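Local coordinates for repressor protein (Enterobacteria phage N15, PDB 2HIN) that probably binds DNA through a helix-turn-helix domain, as a dimeric Cro transcription factor and ortholog of lambda Cro, at residues Phe10-Val13 with Glu14-Ala17; Ser42-Glu45 with Val46-Tyr50. All blocks are in the same frame, centred on the assembly; numbering follows the deposited sequence. Where two conformers were deposited one is given.

Contact 1 (Phe10-Val13 with Glu14-Ala17)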
loop_
_atom_site.group_PDB
_atom_site.type_symbol
_atom_site.label_atom_id
_atom_site.label_comp_id
_atom_site.label_asym_id
_atom_site.label_seq_id
_atom_site.Cartn_x
_atom_site.Cartn_y
_atom_site.Cartn_z
ATOM N N PHE A 10 14.968 -0.598 -8.789
ATOM C CA PHE A 10 15.481 -1.956 -8.575
ATOM C C PHE A 10 16.558 -2.350 -9.589
ATOM O O PHE A 10 17.324 -3.275 -9.336
ATOM C CB PHE A 10 14.331 -2.956 -8.571
ATOM C CG PHE A 10 13.502 -2.895 -7.333
ATOM C CD1 PHE A 10 13.969 -3.452 -6.162
ATOM C CD2 PHE A 10 12.282 -2.273 -7.320
ATOM C CE1 PHE A 10 13.219 -3.408 -5.000
ATOM C CE2 PHE A 10 11.528 -2.246 -6.150
ATOM C CZ PHE A 10 12.012 -2.827 -5.001
ATOM N N GLY A 11 16.568 -1.684 -10.739
ATOM C CA GLY A 11 17.605 -1.864 -11.778
ATOM C C GLY A 11 17.074 -2.486 -13.058
ATOM O O GLY A 11 17.475 -2.096 -14.157
ATOM N N ASP A 12 16.219 -3.493 -12.957
ATOM C CA ASP A 12 15.585 -4.110 -14.134
ATOM C C ASP A 12 14.253 -4.707 -13.739
ATOM O O ASP A 12 13.884 -4.685 -12.554
ATOM C CB ASP A 12 16.510 -5.139 -14.833
ATOM C CG ASP A 12 16.839 -6.329 -13.984
ATOM O OD1 ASP A 12 16.084 -6.682 -13.056
ATOM O OD2 ASP A 12 17.880 -6.959 -14.282
ATOM N N VAL A 13 13.526 -5.211 -14.728
ATOM C CA VAL A 13 12.189 -5.742 -14.462
ATOM C C VAL A 13 12.213 -6.929 -13.528
ATOM O O VAL A 13 11.387 -6.997 -12.620
ATOM C CB VAL A 13 11.408 -6.058 -15.753
ATOM C CG1 VAL A 13 10.134 -6.833 -15.460
ATOM C CG2 VAL A 13 11.099 -4.761 -16.476
ATOM N N GLU A 14 13.145 -7.851 -13.741
ATOM C CA GLU A 14 13.213 -9.047 -12.929
ATOM C C GLU A 14 13.423 -8.694 -11.459
ATOM O O GLU A 14 12.765 -9.245 -10.577
ATOM C CB GLU A 14 14.333 -9.955 -13.430
ATOM C CG GLU A 14 14.384 -11.300 -12.734
ATOM C CD GLU A 14 15.603 -12.125 -13.113
ATOM O OE1 GLU A 14 16.652 -11.532 -13.461
ATOM O OE2 GLU A 14 15.514 -13.374 -13.032
ATOM N N LYS A 15 14.343 -7.775 -11.199
ATOM C CA LYS A 15 14.633 -7.353 -9.828
ATOM C C LYS A 15 13.442 -6.581 -9.233
ATOM O O LYS A 15 13.159 -6.724 -8.051
ATOM C CB LYS A 15 15.897 -6.525 -9.791
ATOM C CG LYS A 15 17.149 -7.328 -10.093
ATOM C CD LYS A 15 18.382 -6.487 -9.854
ATOM C CE LYS A 15 18.758 -5.631 -11.014
ATOM N NZ LYS A 15 20.100 -5.025 -10.747
ATOM N N ALA A 16 12.755 -5.790 -10.049
ATOM C CA ALA A 16 11.561 -5.093 -9.578
ATOM C C ALA A 16 10.451 -6.087 -9.211
ATOM O O ALA A 16 9.780 -5.930 -8.186
ATOM C CB ALA A 16 11.071 -4.106 -10.631
ATOM N N ALA A 17 10.249 -7.105 -10.049
ATOM C CA ALA A 17 9.215 -8.099 -9.786
ATOM C C ALA A 17 9.472 -8.800 -8.467
ATOM O O ALA A 17 8.567 -8.958 -7.659
ATOM C CB ALA A 17 9.147 -9.075 -10.974
HETATM O O HOH W 1 18.261 -9.183 -13.379
#
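Asp12 and Lys15 meet in an N-cap, a local contact in the turn that joins helix 3-10 to helix 13-20. The capping bond is short and nearly straight: Lys15 N to Asp12 OD1 is 2.8 Å, with 166° at the hydrogen, and the donor meets the oxygen almost along its C-O bond. A chi1 of 64° places the Asp12 carboxylate between its own N and carbonyl carbon, where OD1 can turn back over the first turn of the helix. Regular helical bonds follow, from Ala16 N to Asp12 O (3.0 Å) and from Ala17 N to Val13 O (2.8 Å). Gly11, at a positive phi of 113°, is where the chain leaves helix 3-10. Over this turn the Lys15 side chain crosses that of Asp12 at about a right angle; its CG lies 3.2 Å from Asp12 OD1, and its CE 3.2 Å from Phe10 O. Phe10 packs against the start of the helix, its CB 3.6 Å from Ala16 CA and its CD2 4.0 Å from Ala16 CB. Val13 packs on Val27, Tyr28 and Leu31 of helix 24-33, the second helix of the helix-turn-helix. Because Asp12 OD2 and Lys15 NZ stay 4.6 Å apart, capping rather than a salt bridge joins the pair, and the helix start would be expected to favour the charged carboxylate.

Contact 2 (Ser42-Glu45 with Val46-Tyr50)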
loop_
_atom_site.group_PDB
_atom_site.type_symbol
_atom_site.label_atom_id
_atom_site.label_comp_id
_atom_site.label_asym_id
_atom_site.label_seq_id
_atom_site.Cartn_x
_atom_site.Cartn_y
_atom_site.Cartn_z
ATOM N N SER A 42 0.490 1.485 -3.532
ATOM C CA SER A 42 0.608 1.571 -2.078
ATOM C C SER A 42 1.568 0.542 -1.538
ATOM O O SER A 42 2.386 0.825 -0.662
ATOM C CB SER A 42 -0.752 1.406 -1.383
ATOM O OG SER A 42 -1.563 2.526 -1.651
ATOM N N ASP A 43 1.453 -0.672 -2.044
ATOM C CA ASP A 43 2.326 -1.754 -1.593
ATOM C C ASP A 43 3.795 -1.467 -1.953
ATOM O O ASP A 43 4.685 -1.764 -1.161
ATOM C CB ASP A 43 1.850 -3.094 -2.117
ATOM C CG ASP A 43 2.479 -4.247 -1.385
ATOM O OD1 ASP A 43 2.413 -4.304 -0.127
ATOM O OD2 ASP A 43 3.050 -5.147 -2.043
ATOM N N ILE A 44 4.039 -0.912 -3.138
ATOM C CA ILE A 44 5.396 -0.573 -3.550
ATOM C C ILE A 44 5.957 0.524 -2.645
ATOM O O ILE A 44 7.128 0.466 -2.249
ATOM C CB ILE A 44 5.402 -0.171 -5.026
ATOM C CG1 ILE A 44 5.039 -1.379 -5.893
ATOM C CG2 ILE A 44 6.787 0.386 -5.444
ATOM C CD1 ILE A 44 4.745 -1.009 -7.356
ATOM N N GLU A 45 5.141 1.517 -2.319
ATOM C CA GLU A 45 5.567 2.580 -1.405
ATOM C C GLU A 45 5.979 2.012 -0.059
ATOM O O GLU A 45 7.038 2.330 0.475
ATOM C CB GLU A 45 4.434 3.585 -1.268
ATOM C CG GLU A 45 4.686 4.739 -0.319
ATOM C CD GLU A 45 3.602 5.802 -0.396
ATOM O OE1 GLU A 45 2.901 5.859 -1.413
ATOM O OE2 GLU A 45 3.449 6.625 0.527
ATOM N N VAL A 46 5.173 1.117 0.486
ATOM C CA VAL A 46 5.485 0.494 1.776
ATOM C C VAL A 46 6.728 -0.391 1.638
ATOM O O VAL A 46 7.626 -0.330 2.487
ATOM C CB VAL A 46 4.255 -0.312 2.280
ATOM C CG1 VAL A 46 4.633 -1.249 3.449
ATOM C CG2 VAL A 46 3.146 0.667 2.689
ATOM N N ARG A 47 6.790 -1.216 0.610
ATOM C CA ARG A 47 7.834 -2.216 0.522
ATOM C C ARG A 47 9.180 -1.672 0.067
ATOM O O ARG A 47 10.163 -2.391 0.155
ATOM C CB ARG A 47 7.331 -3.416 -0.267
ATOM C CG ARG A 47 6.178 -4.093 0.503
ATOM C CD ARG A 47 5.743 -5.440 -0.001
ATOM N NE ARG A 47 4.609 -5.913 0.798
ATOM C CZ ARG A 47 4.539 -7.059 1.467
ATOM N NH1 ARG A 47 5.500 -7.959 1.395
ATOM N NH2 ARG A 47 3.471 -7.307 2.193
ATOM N N THR A 48 9.228 -0.406 -0.328
ATOM C CA THR A 48 10.475 0.335 -0.553
ATOM C C THR A 48 10.766 1.285 0.607
ATOM O O THR A 48 11.610 2.180 0.480
ATOM C CB THR A 48 10.470 1.105 -1.895
ATOM O OG1 THR A 48 9.448 2.106 -1.880
ATOM C CG2 THR A 48 10.290 0.174 -3.084
ATOM N N ALA A 49 10.110 1.077 1.750
ATOM C CA ALA A 49 10.349 1.900 2.952
ATOM C C ALA A 49 10.159 3.384 2.622
ATOM O O ALA A 49 10.888 4.255 3.092
ATOM C CB ALA A 49 11.703 1.615 3.535
ATOM N N TYR A 50 9.170 3.642 1.789
ATOM C CA TYR A 50 8.704 4.966 1.397
ATOM C C TYR A 50 9.617 5.661 0.408
ATOM O O TYR A 50 9.427 6.844 0.118
ATOM C CB TYR A 50 8.460 5.870 2.608
ATOM C CG TYR A 50 7.658 5.231 3.724
ATOM C CD1 TYR A 50 6.536 4.432 3.494
ATOM C CD2 TYR A 50 8.024 5.442 5.050
ATOM C CE1 TYR A 50 5.808 3.894 4.555
ATOM C CE2 TYR A 50 7.296 4.921 6.097
ATOM C CZ TYR A 50 6.187 4.142 5.859
ATOM O OH TYR A 50 5.434 3.702 6.928
#
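Asp43 and Arg47 pair one turn apart near the end of helix 38-47, which closes in a Schellman motif. The Arg47 side chain runs extended from CG to NE along the helix surface. Its CB and CG each lie 3.2 Å from Asp43 O, the acceptor of its own backbone N. Farther out, CD comes 3.4 Å from Asp43 OD2, and NE donates to Asp43 OD1 at 2.9 Å. The hydrogen bond within this salt bridge is bent, 148° at the hydrogen: NE reaches the syn side of OD1 from somewhat outside the carboxylate plane, and carboxylate and guanidinium planes stand 50° apart. CZ and both terminal nitrogens lie farther from OD1, so NE, at the guanidinium edge, holds the pair. Asp43 OD1 also bonds Ser42 OG of the second subunit, so one oxygen serves both the helix and the dimer interface. The Schellman pair is Tyr50 N to Glu45 O (2.8 Å) and Ala49 N to Val46 O (2.9 Å), with Ala49 at positive phi. The same Tyr50 stacks its ring on Tyr50 of the second subunit, and its OH bonds Glu45 OE2 of that subunit. Thr48, the first residue to leave helical angles, has its OG1 turned back toward the helix by a chi1 of 64°. That brings OG1 to Ile44 O, which accepts two bonds from opposite faces of its carbonyl plane, from Thr48 OG1 (2.9 Å) and Thr48 N (3.0 Å).

Overall arrangement
The two contacts lie at opposite kinds of helix end: contact 1 starts helix 13-20 and contact 2 finishes helix 38-47. Their centres are 15 Å apart, yet they touch, with Phe10 CZ 4.0 Å from Thr48 CG2. Helix 3-10 is the element they share, since Phe10 is its last residue and Thr48 packs on it. Both are partly buried, but contact 1 has three exposed residues and no neighbour from the second subunit, whereas contact 2 is the more buried, with five buried residues and none fully exposed. Contact 1 therefore pairs polar groups by capping within one chain, while contact 2 adds polar bonding between subunits.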